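PDB 2HNK: SAM-dependent O-methyltransferase from Leptospira interrogans, which probably transfers a methyl group from S-adenosylmethionine to a hydroxyl oxygen of its substrate, and is seen here with the product S-adenosylhomocysteine bound. Local coordinates for residues R63-G68 with E123-L128; L153-D156 with N162-P165; L166-L171 with Y209-V214; S217-P220 with S226-R229. All coordinates share one frame; numbering follows the deposited sequence.

Contact 1 (R63-G68 with E123-L128); sequences RIIEIG and ETLQVL. With SAH (S-adenosyl-L-homocysteine), chain O.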
loop_
_atom_site.group_PDB
_atom_site.type_symbol
_atom_site.label_atom_id
_atom_site.label_comp_id
_atom_site.label_asym_id
_atom_site.label_seq_id
_atom_site.Cartn_x
_atom_site.Cartn_y
_atom_site.Cartn_z
ATOM N N ARG C 63 11.408 -12.654 4.098
ATOM C CA ARG C 63 11.144 -13.231 5.414
ATOM C C ARG C 63 10.028 -12.481 6.110
ATOM O O ARG C 63 10.195 -11.322 6.494
ATOM C CB ARG C 63 12.410 -13.237 6.286
ATOM C CG ARG C 63 13.540 -14.150 5.784
ATOM C CD ARG C 63 13.089 -15.615 5.671
ATOM N NE ARG C 63 14.174 -16.482 5.213
ATOM C CZ ARG C 63 14.384 -16.831 3.946
ATOM N NH1 ARG C 63 13.573 -16.415 2.977
ATOM N NH2 ARG C 63 15.410 -17.621 3.647
ATOM N N ILE C 64 8.895 -13.158 6.273
ATOM C CA ILE C 64 7.700 -12.562 6.874
ATOM C C ILE C 64 7.351 -13.248 8.200
ATOM O O ILE C 64 7.506 -14.458 8.331
ATOM C CB ILE C 64 6.482 -12.650 5.904
ATOM C CG1 ILE C 64 6.775 -11.889 4.600
ATOM C CG2 ILE C 64 5.200 -12.141 6.583
ATOM C CD1 ILE C 64 5.683 -11.994 3.561
ATOM N N ILE C 65 6.882 -12.475 9.175
ATOM C CA ILE C 65 6.253 -13.060 10.362
ATOM C C ILE C 65 4.825 -12.556 10.510
ATOM O O ILE C 65 4.590 -11.352 10.566
ATOM C CB ILE C 65 7.039 -12.801 11.669
ATOM C CG1 ILE C 65 8.438 -13.419 11.598
ATOM C CG2 ILE C 65 6.271 -13.353 12.887
ATOM C CD1 ILE C 65 9.315 -13.087 12.800
ATOM N N GLU C 66 3.885 -13.495 10.568
ATOM C CA GLU C 66 2.495 -13.190 10.844
ATOM C C GLU C 66 2.183 -13.507 12.303
ATOM O O GLU C 66 2.357 -14.642 12.747
ATOM C CB GLU C 66 1.577 -13.976 9.898
ATOM C CG GLU C 66 0.096 -13.881 10.246
ATOM C CD GLU C 66 -0.782 -14.513 9.196
ATOM O OE1 GLU C 66 -1.194 -15.688 9.367
ATOM O OE2 GLU C 66 -1.036 -13.844 8.180
ATOM N N ILE C 67 1.728 -12.490 13.036
ATOM C CA ILE C 67 1.321 -12.637 14.428
ATOM C C ILE C 67 -0.205 -12.711 14.465
ATOM O O ILE C 67 -0.897 -11.675 14.422
ATOM C CB ILE C 67 1.811 -11.456 15.318
ATOM C CG1 ILE C 67 3.323 -11.206 15.157
ATOM C CG2 ILE C 67 1.484 -11.714 16.786
ATOM C CD1 ILE C 67 3.734 -9.794 15.498
ATOM N N GLY C 68 -0.725 -13.932 14.542
ATOM C CA GLY C 68 -2.164 -14.159 14.495
ATOM C C GLY C 68 -2.584 -14.676 13.139
ATOM O O GLY C 68 -2.699 -13.911 12.167
ATOM N N GLU C 123 6.141 -14.768 23.597
ATOM C CA GLU C 123 7.200 -15.749 23.806
ATOM C C GLU C 123 7.917 -16.145 22.530
ATOM O O GLU C 123 9.146 -16.196 22.498
ATOM C CB GLU C 123 6.617 -17.021 24.391
ATOM C CG GLU C 123 6.544 -17.061 25.887
ATOM C CD GLU C 123 6.280 -18.469 26.357
ATOM O OE1 GLU C 123 5.199 -18.707 26.951
ATOM O OE2 GLU C 123 7.149 -19.342 26.090
ATOM N N THR C 124 7.144 -16.453 21.490
ATOM C CA THR C 124 7.703 -16.883 20.220
ATOM C C THR C 124 8.654 -15.821 19.678
ATOM O O THR C 124 9.741 -16.135 19.177
ATOM C CB THR C 124 6.593 -17.209 19.210
ATOM O OG1 THR C 124 5.795 -18.290 19.719
ATOM C CG2 THR C 124 7.182 -17.606 17.857
ATOM N N LEU C 125 8.256 -14.561 19.816
ATOM C CA LEU C 125 9.051 -13.461 19.305
ATOM C C LEU C 125 10.296 -13.222 20.160
ATOM O O LEU C 125 11.360 -12.944 19.621
ATOM C CB LEU C 125 8.205 -12.181 19.174
ATOM C CG LEU C 125 7.020 -12.177 18.191
ATOM C CD1 LEU C 125 6.368 -10.801 18.200
ATOM C CD2 LEU C 125 7.428 -12.576 16.771
ATOM N N GLN C 126 10.161 -13.340 21.482
ATOM C CA GLN C 126 11.302 -13.145 22.390
ATOM C C GLN C 126 12.375 -14.211 22.215
ATOM O O GLN C 126 13.554 -13.888 22.159
ATOM C CB GLN C 126 10.869 -13.085 23.854
ATOM C CG GLN C 126 11.994 -12.669 24.802
ATOM C CD GLN C 126 12.545 -11.284 24.486
ATOM O OE1 GLN C 126 11.813 -10.295 24.483
ATOM N NE2 GLN C 126 13.844 -11.214 24.216
ATOM N N VAL C 127 11.962 -15.470 22.113
ATOM C CA VAL C 127 12.883 -16.579 21.855
ATOM C C VAL C 127 13.658 -16.375 20.544
ATOM O O VAL C 127 14.849 -16.697 20.447
ATOM C CB VAL C 127 12.128 -17.927 21.835
ATOM C CG1 VAL C 127 13.028 -19.056 21.358
ATOM C CG2 VAL C 127 11.565 -18.234 23.210
ATOM N N LEU C 128 12.971 -15.824 19.548
ATOM C CA LEU C 128 13.549 -15.530 18.239
ATOM C C LEU C 128 14.572 -14.389 18.332
ATOM O O LEU C 128 15.643 -14.445 17.711
ATOM C CB LEU C 128 12.421 -15.179 17.261
ATOM C CG LEU C 128 12.500 -15.624 15.806
ATOM C CD1 LEU C 128 12.764 -17.116 15.678
ATOM C CD2 LEU C 128 11.207 -15.262 15.104
HETATM N N SAH O . -4.786 -13.327 10.050
HETATM C CA SAH O . -6.062 -14.085 10.231
HETATM C CB SAH O . -6.912 -13.428 11.320
HETATM C CG SAH O . -6.276 -13.453 12.712
HETATM S SD SAH O . -7.560 -13.592 13.974
HETATM C C SAH O . -6.865 -14.272 8.933
HETATM O O SAH O . -7.877 -14.979 8.906
HETATM O OXT SAH O . -6.526 -13.730 7.883
HETATM C "C5'" SAH O . -6.402 -13.611 15.368
HETATM C "C4'" SAH O . -5.740 -14.955 15.652
HETATM O "O4'" SAH O . -4.693 -14.752 16.579
HETATM C "C3'" SAH O . -6.687 -15.969 16.271
HETATM O "O3'" SAH O . -6.634 -17.153 15.511
HETATM C "C2'" SAH O . -6.160 -16.247 17.665
HETATM O "O2'" SAH O . -6.205 -17.629 17.950
HETATM C "C1'" SAH O . -4.722 -15.745 17.586
HETATM N N9 SAH O . -4.194 -15.232 18.870
HETATM C C8 SAH O . -4.880 -14.665 19.922
HETATM N N7 SAH O . -3.995 -14.352 20.901
HETATM C C5 SAH O . -2.752 -14.706 20.491
HETATM C C6 SAH O . -1.491 -14.620 21.080
HETATM N N6 SAH O . -1.337 -14.102 22.293
HETATM N N1 SAH O . -0.382 -15.086 20.397
HETATM C C2 SAH O . -0.516 -15.630 19.133
HETATM N N3 SAH O . -1.767 -15.713 18.551
HETATM C C4 SAH O . -2.866 -15.264 19.219
#
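Ile65 and Ile67, on the same side of strand 63-67, meet Leu125 and Leu128 on helix 121-130 through methyl groups alone, and all four side chains are buried. Ile65 is the one that reaches both leucines. Its CD1 meets CD2 of Leu128 tip to tip at 3.7 Å, while its branch methyl CG2 lies 4.1 Å from CD2 of Leu125, the two side chains sliding past each other in opposite directions. With CG1 anti to the carbonyl carbon (chi1 -61°), Ile65 sends its long arm to Leu128 and leaves CG2 for Leu125. Ile67 starts off less directly toward the helix, but its end turns in: CD1 comes to 3.9 Å from CD1 of Leu125, the two chains crossing at about a right angle. Leu125 thus gives one methyl to each isoleucine. The axes of the strand and helix segments stay 11.1 Å apart and run at 151°, close to antiparallel. Phe151 of the next strand touches both isoleucines, and Leu166 and Leu170 of helix 160-170 close on Leu125.

The polar part belongs to the end of the strand. Gly68 O accepts a hydrogen bond of 3.0 Å from the amino N of S-adenosylhomocysteine. Gly68 adopts backbone angles that suit glycine, and it lies beside the ribose O4'. Glu66 is hydrogen-bonded to Ser74, itself a ligand residue. A parallel strand backed by a helix and followed by a glycine at the ligand is characteristic of the Rossmann-like methyltransferase fold.

Contact 2 (L153-D156 with N162-P165); sequences LDAD and NYYP. With SAH (S-adenosyl-L-homocysteine), chain O.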
loop_
_atom_site.group_PDB
_atom_site.type_symbol
_atom_site.label_atom_id
_atom_site.label_comp_id
_atom_site.label_asym_id
_atom_site.label_seq_id
_atom_site.Cartn_x
_atom_site.Cartn_y
_atom_site.Cartn_z
ATOM N N LEU C 153 0.658 -7.851 11.827
ATOM C CA LEU C 153 0.122 -7.880 13.177
ATOM C C LEU C 153 -1.411 -7.971 13.173
ATOM O O LEU C 153 -2.104 -7.008 12.828
ATOM C CB LEU C 153 0.588 -6.652 13.980
ATOM C CG LEU C 153 -0.002 -6.462 15.387
ATOM C CD1 LEU C 153 0.253 -7.693 16.292
ATOM C CD2 LEU C 153 0.509 -5.181 16.046
ATOM N N ASP C 154 -1.915 -9.130 13.592
ATOM C CA ASP C 154 -3.345 -9.407 13.624
ATOM C C ASP C 154 -3.718 -10.375 14.757
ATOM O O ASP C 154 -4.544 -11.270 14.583
ATOM C CB ASP C 154 -3.785 -9.978 12.274
ATOM C CG ASP C 154 -5.290 -9.959 12.091
ATOM O OD1 ASP C 154 -5.988 -9.193 12.796
ATOM O OD2 ASP C 154 -5.764 -10.711 11.227
ATOM N N ALA C 155 -3.114 -10.185 15.923
ATOM C CA ALA C 155 -3.338 -11.078 17.059
ATOM C C ALA C 155 -4.251 -10.432 18.104
ATOM O O ALA C 155 -5.165 -9.678 17.753
ATOM C CB ALA C 155 -2.007 -11.504 17.670
ATOM N N ASP C 156 -4.019 -10.737 19.379
ATOM C CA ASP C 156 -4.833 -10.175 20.456
ATOM C C ASP C 156 -4.546 -8.679 20.613
ATOM O O ASP C 156 -3.404 -8.268 20.804
ATOM C CB ASP C 156 -4.642 -10.951 21.767
ATOM C CG ASP C 156 -3.196 -11.016 22.208
ATOM O OD1 ASP C 156 -2.335 -11.388 21.381
ATOM O OD2 ASP C 156 -2.928 -10.698 23.392
ATOM N N ASN C 162 2.519 -4.140 23.226
ATOM C CA ASN C 162 3.619 -5.008 23.649
ATOM C C ASN C 162 4.321 -5.730 22.501
ATOM O O ASN C 162 5.517 -6.031 22.591
ATOM C CB ASN C 162 3.137 -6.008 24.704
ATOM C CG ASN C 162 2.549 -5.320 25.922
ATOM O OD1 ASN C 162 3.118 -4.361 26.436
ATOM N ND2 ASN C 162 1.393 -5.789 26.368
ATOM N N TYR C 163 3.583 -6.007 21.423
ATOM C CA TYR C 163 4.186 -6.604 20.234
ATOM C C TYR C 163 5.123 -5.612 19.547
ATOM O O TYR C 163 6.193 -5.988 19.053
ATOM C CB TYR C 163 3.106 -7.112 19.267
ATOM C CG TYR C 163 2.327 -8.295 19.803
ATOM C CD1 TYR C 163 2.983 -9.479 20.147
ATOM C CD2 TYR C 163 0.936 -8.238 19.970
ATOM C CE1 TYR C 163 2.285 -10.576 20.643
ATOM C CE2 TYR C 163 0.220 -9.340 20.460
ATOM C CZ TYR C 163 0.912 -10.500 20.804
ATOM O OH TYR C 163 0.255 -11.602 21.307
ATOM N N TYR C 164 4.728 -4.340 19.564
ATOM C CA TYR C 164 5.425 -3.280 18.838
ATOM C C TYR C 164 6.958 -3.242 19.017
ATOM O O TYR C 164 7.687 -3.353 18.026
ATOM C CB TYR C 164 4.773 -1.921 19.116
ATOM C CG TYR C 164 5.356 -0.794 18.305
ATOM C CD1 TYR C 164 5.183 -0.744 16.920
ATOM C CD2 TYR C 164 6.085 0.228 18.919
ATOM C CE1 TYR C 164 5.734 0.301 16.165
ATOM C CE2 TYR C 164 6.631 1.272 18.174
ATOM C CZ TYR C 164 6.456 1.297 16.798
ATOM O OH TYR C 164 6.989 2.328 16.059
ATOM N N PRO C 165 7.458 -3.093 20.265
ATOM C CA PRO C 165 8.935 -3.076 20.424
ATOM C C PRO C 165 9.640 -4.337 19.925
ATOM O O PRO C 165 10.732 -4.235 19.381
ATOM C CB PRO C 165 9.136 -2.884 21.938
ATOM C CG PRO C 165 7.807 -3.258 22.563
ATOM C CD PRO C 165 6.764 -2.894 21.556
HETATM N N SAH O . -4.786 -13.327 10.050
HETATM C CA SAH O . -6.062 -14.085 10.231
HETATM C CB SAH O . -6.912 -13.428 11.320
HETATM C CG SAH O . -6.276 -13.453 12.712
HETATM S SD SAH O . -7.560 -13.592 13.974
HETATM C C SAH O . -6.865 -14.272 8.933
HETATM O O SAH O . -7.877 -14.979 8.906
HETATM O OXT SAH O . -6.526 -13.730 7.883
HETATM C "C5'" SAH O . -6.402 -13.611 15.368
HETATM C "C4'" SAH O . -5.740 -14.955 15.652
HETATM O "O4'" SAH O . -4.693 -14.752 16.579
HETATM C "C3'" SAH O . -6.687 -15.969 16.271
HETATM O "O3'" SAH O . -6.634 -17.153 15.511
HETATM C "C2'" SAH O . -6.160 -16.247 17.665
HETATM O "O2'" SAH O . -6.205 -17.629 17.950
HETATM C "C1'" SAH O . -4.722 -15.745 17.586
HETATM N N9 SAH O . -4.194 -15.232 18.870
HETATM C C8 SAH O . -4.880 -14.665 19.922
HETATM N N7 SAH O . -3.995 -14.352 20.901
HETATM C C5 SAH O . -2.752 -14.706 20.491
HETATM C C6 SAH O . -1.491 -14.620 21.080
HETATM N N6 SAH O . -1.337 -14.102 22.293
HETATM N N1 SAH O . -0.382 -15.086 20.397
HETATM C C2 SAH O . -0.516 -15.630 19.133
HETATM N N3 SAH O . -1.767 -15.713 18.551
HETATM C C4 SAH O . -2.866 -15.264 19.219
#
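Tyr163 OH gives a hydrogen bond of 2.6 Å to Asp156 OD1, the one hydrogen bond between 153-156 and 162-165. The hydroxyl arrives on the syn lone pair of OD1, the side facing the other carboxylate oxygen. OD1 lies at the edge of the tyrosine ring, near the ring plane, and the carboxylate is turned 86° to the ring. The adenine amino group of S-adenosylhomocysteine shares this spot: N6 lies 3.0 Å from Asp156 OD1 and 3.1 Å from Tyr163 OH.

Farther down the ring the contacts become apolar. Leu153 CD1 packs at 3.8 Å from Tyr163 CD2, with the two side chains crossing at about a right angle, and Ala155 CB is 4.2 Å from Tyr163 CE2. Asp154, between them, turns toward the other end of the ligand: its CG is anti to the backbone N (chi1 -165°), and OD2 accepts a hydrogen bond of 3.0 Å from the amino N of S-adenosylhomocysteine.

In the next shell, Asn159 holds Asp156 OD2 and so helps to fix the carboxylate. Lys157 makes a salt bridge with Asp154 OD1, and Ala121, Leu122 and Leu125 of helix 121-130 pack on Tyr163. Here the loop after strand 148-153 forms part of the cofactor pocket of a class I methyltransferase, contributing Asp154 near the amino-acid end of the ligand and Asp156 beside the adenine.

Contact 3 (L166-L171 with Y209-V214); sequences LILKLL and YNDSLV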
loop_
_atom_site.group_PDB
_atom_site.type_symbol
_atom_site.label_atom_id
_atom_site.label_comp_id
_atom_site.label_asym_id
_atom_site.label_seq_id
_atom_site.Cartn_x
_atom_site.Cartn_y
_atom_site.Cartn_z
ATOM N N LEU C 166 9.011 -5.499 20.082
ATOM C CA LEU C 166 9.551 -6.774 19.587
ATOM C C LEU C 166 9.595 -6.863 18.051
ATOM O O LEU C 166 10.554 -7.410 17.467
ATOM C CB LEU C 166 8.751 -7.958 20.152
ATOM C CG LEU C 166 8.491 -8.114 21.663
ATOM C CD1 LEU C 166 7.588 -9.329 21.927
ATOM C CD2 LEU C 166 9.778 -8.234 22.481
ATOM N N ILE C 167 8.548 -6.346 17.409
ATOM C CA ILE C 167 8.476 -6.252 15.946
ATOM C C ILE C 167 9.601 -5.370 15.432
ATOM O O ILE C 167 10.287 -5.712 14.477
ATOM C CB ILE C 167 7.106 -5.669 15.491
ATOM C CG1 ILE C 167 5.980 -6.686 15.762
ATOM C CG2 ILE C 167 7.144 -5.229 14.019
ATOM C CD1 ILE C 167 4.600 -6.077 15.842
ATOM N N LEU C 168 9.789 -4.237 16.101
ATOM C CA LEU C 168 10.739 -3.224 15.684
ATOM C C LEU C 168 12.178 -3.727 15.811
ATOM O O LEU C 168 13.044 -3.355 15.019
ATOM C CB LEU C 168 10.535 -1.976 16.538
ATOM C CG LEU C 168 10.363 -0.639 15.827
ATOM C CD1 LEU C 168 9.317 -0.729 14.718
ATOM C CD2 LEU C 168 9.988 0.427 16.856
ATOM N N LYS C 169 12.414 -4.570 16.815
ATOM C CA LYS C 169 13.707 -5.196 17.050
ATOM C C LYS C 169 13.982 -6.301 16.019
ATOM O O LYS C 169 15.107 -6.431 15.516
ATOM C CB LYS C 169 13.774 -5.729 18.490
ATOM C CG LYS C 169 15.108 -6.391 18.866
ATOM C CD LYS C 169 15.723 -5.751 20.114
ATOM C CE LYS C 169 16.348 -4.393 19.797
ATOM N NZ LYS C 169 16.520 -3.534 21.017
ATOM N N LEU C 170 12.953 -7.078 15.685
ATOM C CA LEU C 170 13.109 -8.143 14.692
ATOM C C LEU C 170 13.200 -7.625 13.259
ATOM O O LEU C 170 13.832 -8.255 12.417
ATOM C CB LEU C 170 11.993 -9.186 14.817
ATOM C CG LEU C 170 12.152 -10.188 15.967
ATOM C CD1 LEU C 170 10.822 -10.829 16.311
ATOM C CD2 LEU C 170 13.215 -11.258 15.652
ATOM N N LEU C 171 12.571 -6.482 12.987
ATOM C CA LEU C 171 12.582 -5.902 11.643
ATOM C C LEU C 171 13.942 -5.329 11.266
ATOM O O LEU C 171 14.573 -4.649 12.072
ATOM C CB LEU C 171 11.533 -4.792 11.502
ATOM C CG LEU C 171 10.071 -5.092 11.190
ATOM C CD1 LEU C 171 9.294 -3.776 11.165
ATOM C CD2 LEU C 171 9.902 -5.835 9.859
ATOM N N TYR C 209 2.622 6.723 15.926
ATOM C CA TYR C 209 2.560 8.129 15.548
ATOM C C TYR C 209 3.673 8.985 16.134
ATOM O O TYR C 209 4.157 9.894 15.475
ATOM C CB TYR C 209 1.215 8.739 15.940
ATOM C CG TYR C 209 1.082 10.179 15.505
ATOM C CD1 TYR C 209 1.027 10.511 14.153
ATOM C CD2 TYR C 209 1.025 11.209 16.440
ATOM C CE1 TYR C 209 0.911 11.824 13.744
ATOM C CE2 TYR C 209 0.910 12.533 16.038
ATOM C CZ TYR C 209 0.851 12.828 14.689
ATOM O OH TYR C 209 0.732 14.129 14.273
ATOM N N ASN C 210 4.058 8.708 17.373
ATOM C CA ASN C 210 5.044 9.530 18.056
ATOM C C ASN C 210 6.458 8.969 17.942
ATOM O O ASN C 210 7.409 9.561 18.445
ATOM C CB ASN C 210 4.634 9.722 19.518
ATOM C CG ASN C 210 3.346 10.528 19.662
ATOM O OD1 ASN C 210 3.280 11.694 19.275
ATOM N ND2 ASN C 210 2.315 9.906 20.217
ATOM N N ASP C 211 6.588 7.832 17.266
ATOM C CA ASP C 211 7.876 7.175 17.071
ATOM C C ASP C 211 8.609 7.727 15.846
ATOM O O ASP C 211 8.161 7.549 14.707
ATOM C CB ASP C 211 7.684 5.664 16.932
ATOM C CG ASP C 211 8.969 4.892 17.121
ATOM O OD1 ASP C 211 10.034 5.526 17.225
ATOM O OD2 ASP C 211 8.913 3.645 17.159
ATOM N N SER C 212 9.736 8.391 16.092
ATOM C CA SER C 212 10.532 9.013 15.030
ATOM C C SER C 212 11.360 7.980 14.277
ATOM O O SER C 212 11.930 8.275 13.238
ATOM C CB SER C 212 11.443 10.100 15.607
ATOM O OG SER C 212 12.340 9.540 16.553
ATOM N N LEU C 213 11.408 6.762 14.802
ATOM C CA LEU C 213 12.128 5.673 14.155
ATOM C C LEU C 213 11.336 5.031 13.016
ATOM O O LEU C 213 11.874 4.198 12.280
ATOM C CB LEU C 213 12.533 4.606 15.182
ATOM C CG LEU C 213 13.531 4.984 16.290
ATOM C CD1 LEU C 213 13.946 3.731 17.033
ATOM C CD2 LEU C 213 14.759 5.689 15.743
ATOM N N VAL C 214 10.066 5.416 12.876
ATOM C CA VAL C 214 9.193 4.866 11.837
ATOM C C VAL C 214 8.396 5.945 11.100
ATOM O O VAL C 214 8.323 7.090 11.542
ATOM C CB VAL C 214 8.189 3.795 12.402
ATOM C CG1 VAL C 214 8.909 2.745 13.252
ATOM C CG2 VAL C 214 7.047 4.457 13.195
#
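Leu168 leaves helix 160-170 with an unusual first torsion, chi1 -129°, and its two methyls then part toward different residues of the turn 211-214. Val214 has CG1 anti to the carbonyl carbon (chi1 -50°), which leaves that methyl on the Leu168 side. Leu168 CD1 packs 3.8 Å from Val214 CG1, the two side chains crossing obliquely. Leu168 CD2 comes to 3.4 Å from Asp211 OD2, with leucine and aspartate approaching from opposite directions.

Both carboxylate oxygens have hydrogen-bond partners. Asp211 OD2 is hydrogen-bonded to Tyr164 OH, one turn back on the leucine's own helix, so a polar tie runs beside the apolar touch. Asp211 OD1 accepts from Leu213 N at 3.0 Å; the donor approaches from above the carboxylate plane, 56° out of it. The turn's backbone bond, Val214 N to Asp211 O, is weak at 3.4 Å.

Arg22 of the second subunit donates a hydrogen bond to Asp211 O, bringing the dimer partner up to the same turn. Lys230, from strand 225-230, is hydrogen-bonded to Leu168 O and Leu171 O at the end of the leucine's helix. Away from the ligand pocket, this is an Asx turn laid over a type I beta turn, joining helix 196-210 to strand 214-219 and packed against the C-terminal part of a Rossmann-fold helix.

Contact 4 (S217-P220 with S226-R229); sequences SLVP and SLVR. With SO4 (sulfate ion), chain M.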
loop_
_atom_site.group_PDB
_atom_site.type_symbol
_atom_site.label_atom_id
_atom_site.label_comp_id
_atom_site.label_asym_id
_atom_site.label_seq_id
_atom_site.Cartn_x
_atom_site.Cartn_y
_atom_site.Cartn_z
ATOM N N SER C 217 1.430 5.131 7.480
ATOM C CA SER C 217 0.270 5.449 6.667
ATOM C C SER C 217 -0.895 4.583 7.134
ATOM O O SER C 217 -0.816 3.356 7.086
ATOM C CB SER C 217 0.555 5.231 5.182
ATOM O OG SER C 217 -0.593 5.541 4.410
ATOM N N LEU C 218 -1.956 5.229 7.608
ATOM C CA LEU C 218 -3.129 4.531 8.118
ATOM C C LEU C 218 -4.233 4.503 7.052
ATOM O O LEU C 218 -4.943 5.487 6.827
ATOM C CB LEU C 218 -3.624 5.181 9.415
ATOM C CG LEU C 218 -4.507 4.333 10.351
ATOM C CD1 LEU C 218 -4.671 5.029 11.700
ATOM C CD2 LEU C 218 -5.875 3.981 9.741
ATOM N N VAL C 219 -4.369 3.343 6.424
ATOM C CA VAL C 219 -5.180 3.172 5.231
ATOM C C VAL C 219 -6.579 2.716 5.639
ATOM O O VAL C 219 -6.713 1.721 6.343
ATOM C CB VAL C 219 -4.526 2.109 4.300
ATOM C CG1 VAL C 219 -5.303 1.956 3.001
ATOM C CG2 VAL C 219 -3.073 2.460 4.029
ATOM N N PRO C 220 -7.629 3.444 5.207
ATOM C CA PRO C 220 -8.977 3.019 5.598
ATOM C C PRO C 220 -9.514 1.852 4.761
ATOM O O PRO C 220 -10.621 1.908 4.219
ATOM C CB PRO C 220 -9.812 4.294 5.437
ATOM C CG PRO C 220 -9.115 5.071 4.355
ATOM C CD PRO C 220 -7.647 4.686 4.405
ATOM N N SER C 226 -2.600 -0.146 9.060
ATOM C CA SER C 226 -1.462 0.750 9.177
ATOM C C SER C 226 -0.250 0.172 8.512
ATOM O O SER C 226 0.120 -0.976 8.757
ATOM C CB SER C 226 -1.135 1.067 10.635
ATOM O OG SER C 226 -1.982 2.088 11.109
ATOM N N LEU C 227 0.360 0.983 7.658
ATOM C CA LEU C 227 1.628 0.642 7.040
ATOM C C LEU C 227 2.687 1.377 7.831
ATOM O O LEU C 227 2.742 2.607 7.808
ATOM C CB LEU C 227 1.630 1.064 5.568
ATOM C CG LEU C 227 0.521 0.430 4.712
ATOM C CD1 LEU C 227 0.603 0.889 3.270
ATOM C CD2 LEU C 227 0.553 -1.105 4.807
ATOM N N VAL C 228 3.493 0.617 8.564
ATOM C CA VAL C 228 4.499 1.180 9.466
ATOM C C VAL C 228 5.900 0.761 9.015
ATOM O O VAL C 228 6.322 -0.387 9.212
ATOM C CB VAL C 228 4.259 0.752 10.943
ATOM C CG1 VAL C 228 5.228 1.446 11.875
ATOM C CG2 VAL C 228 2.833 1.032 11.374
ATOM N N ARG C 229 6.621 1.698 8.416
ATOM C CA ARG C 229 7.951 1.403 7.900
ATOM C C ARG C 229 9.050 1.846 8.861
ATOM O O ARG C 229 9.101 3.003 9.261
ATOM C CB ARG C 229 8.149 2.035 6.516
ATOM C CG ARG C 229 9.445 1.637 5.842
ATOM C CD ARG C 229 9.735 2.516 4.638
ATOM N NE ARG C 229 11.133 2.402 4.219
ATOM C CZ ARG C 229 12.113 3.212 4.613
ATOM N NH1 ARG C 229 11.872 4.223 5.442
ATOM N NH2 ARG C 229 13.343 3.010 4.169
HETATM S S SO4 M . 14.474 6.787 5.473
HETATM O O1 SO4 M . 14.287 5.500 6.122
HETATM O O2 SO4 M . 13.297 7.627 5.675
HETATM O O3 SO4 M . 15.633 7.433 6.061
HETATM O O4 SO4 M . 14.664 6.586 4.049
#
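Leu218 and Ser226 face each other on one side of the antiparallel hairpin, while Ser217 and Leu227 share the other side. In the Leu218-Ser226 pair, which is non-hydrogen-bonded, the CA atoms are 4.3 Å apart. The serine hydroxyl lies against the flank of the leucine, Ser226 OG being 3.5 Å from Leu218 CG; with OG beside its own backbone N (chi1 -82°) it leans over the neighbouring strand.

On the opposite face Ser217 and Leu227 form the hydrogen-bonded pair, CB to CB 4.3 Å. Leu227 N donates to Ser217 O at 2.7 Å, and Ser217 N returns a bond of 2.9 Å to Leu227 O. Leu227 CD1 reaches diagonally across to the partner strand, 4.1 Å from Val219 CG2.

Farther along strand 225-230, the extended side chain of Arg229 carries its guanidinium to a sulfate ion, probably from the crystallisation liquor. Arg229 NH1 donates to sulfate O1 at 2.8 Å, with O1 at the edge of the guanidinium and in its plane; the NH2 bond to O1 is weak. Lys57 of the second subunit binds the same ion.

Strand 225-230 is flanked by strand 175-180 and, here, by strand 214-219, one of the two outermost strands of this chain's sheet. Phe51 and Leu55 of helix 46-59 lie on Leu227, while Val182 packs on the Leu218-Ser226 side; Val219 meets Val219 of the second subunit.

The contacts follow one another along the chain, each closing before the next opens, and run from strand 63-67 to the edge hairpin of the mixed sheet. Contact 1 lies on strand 63-67, beside the middle strand 148-153, and contact 2 just after that strand; their centres are about 10 Å apart, Ile67 O probably bonds Asp154 N, and both touch the ligand. Helix 160-170 serves contacts 2 and 3, whose centres lie about 12 Å apart. Contact 3 leads through strand 214-219 into contact 4, whose centre is about 20 Å from that of contact 1. Ligand binding sits at the C-terminal ends of the middle strands, while contacts 3 and 4 meet the second subunit.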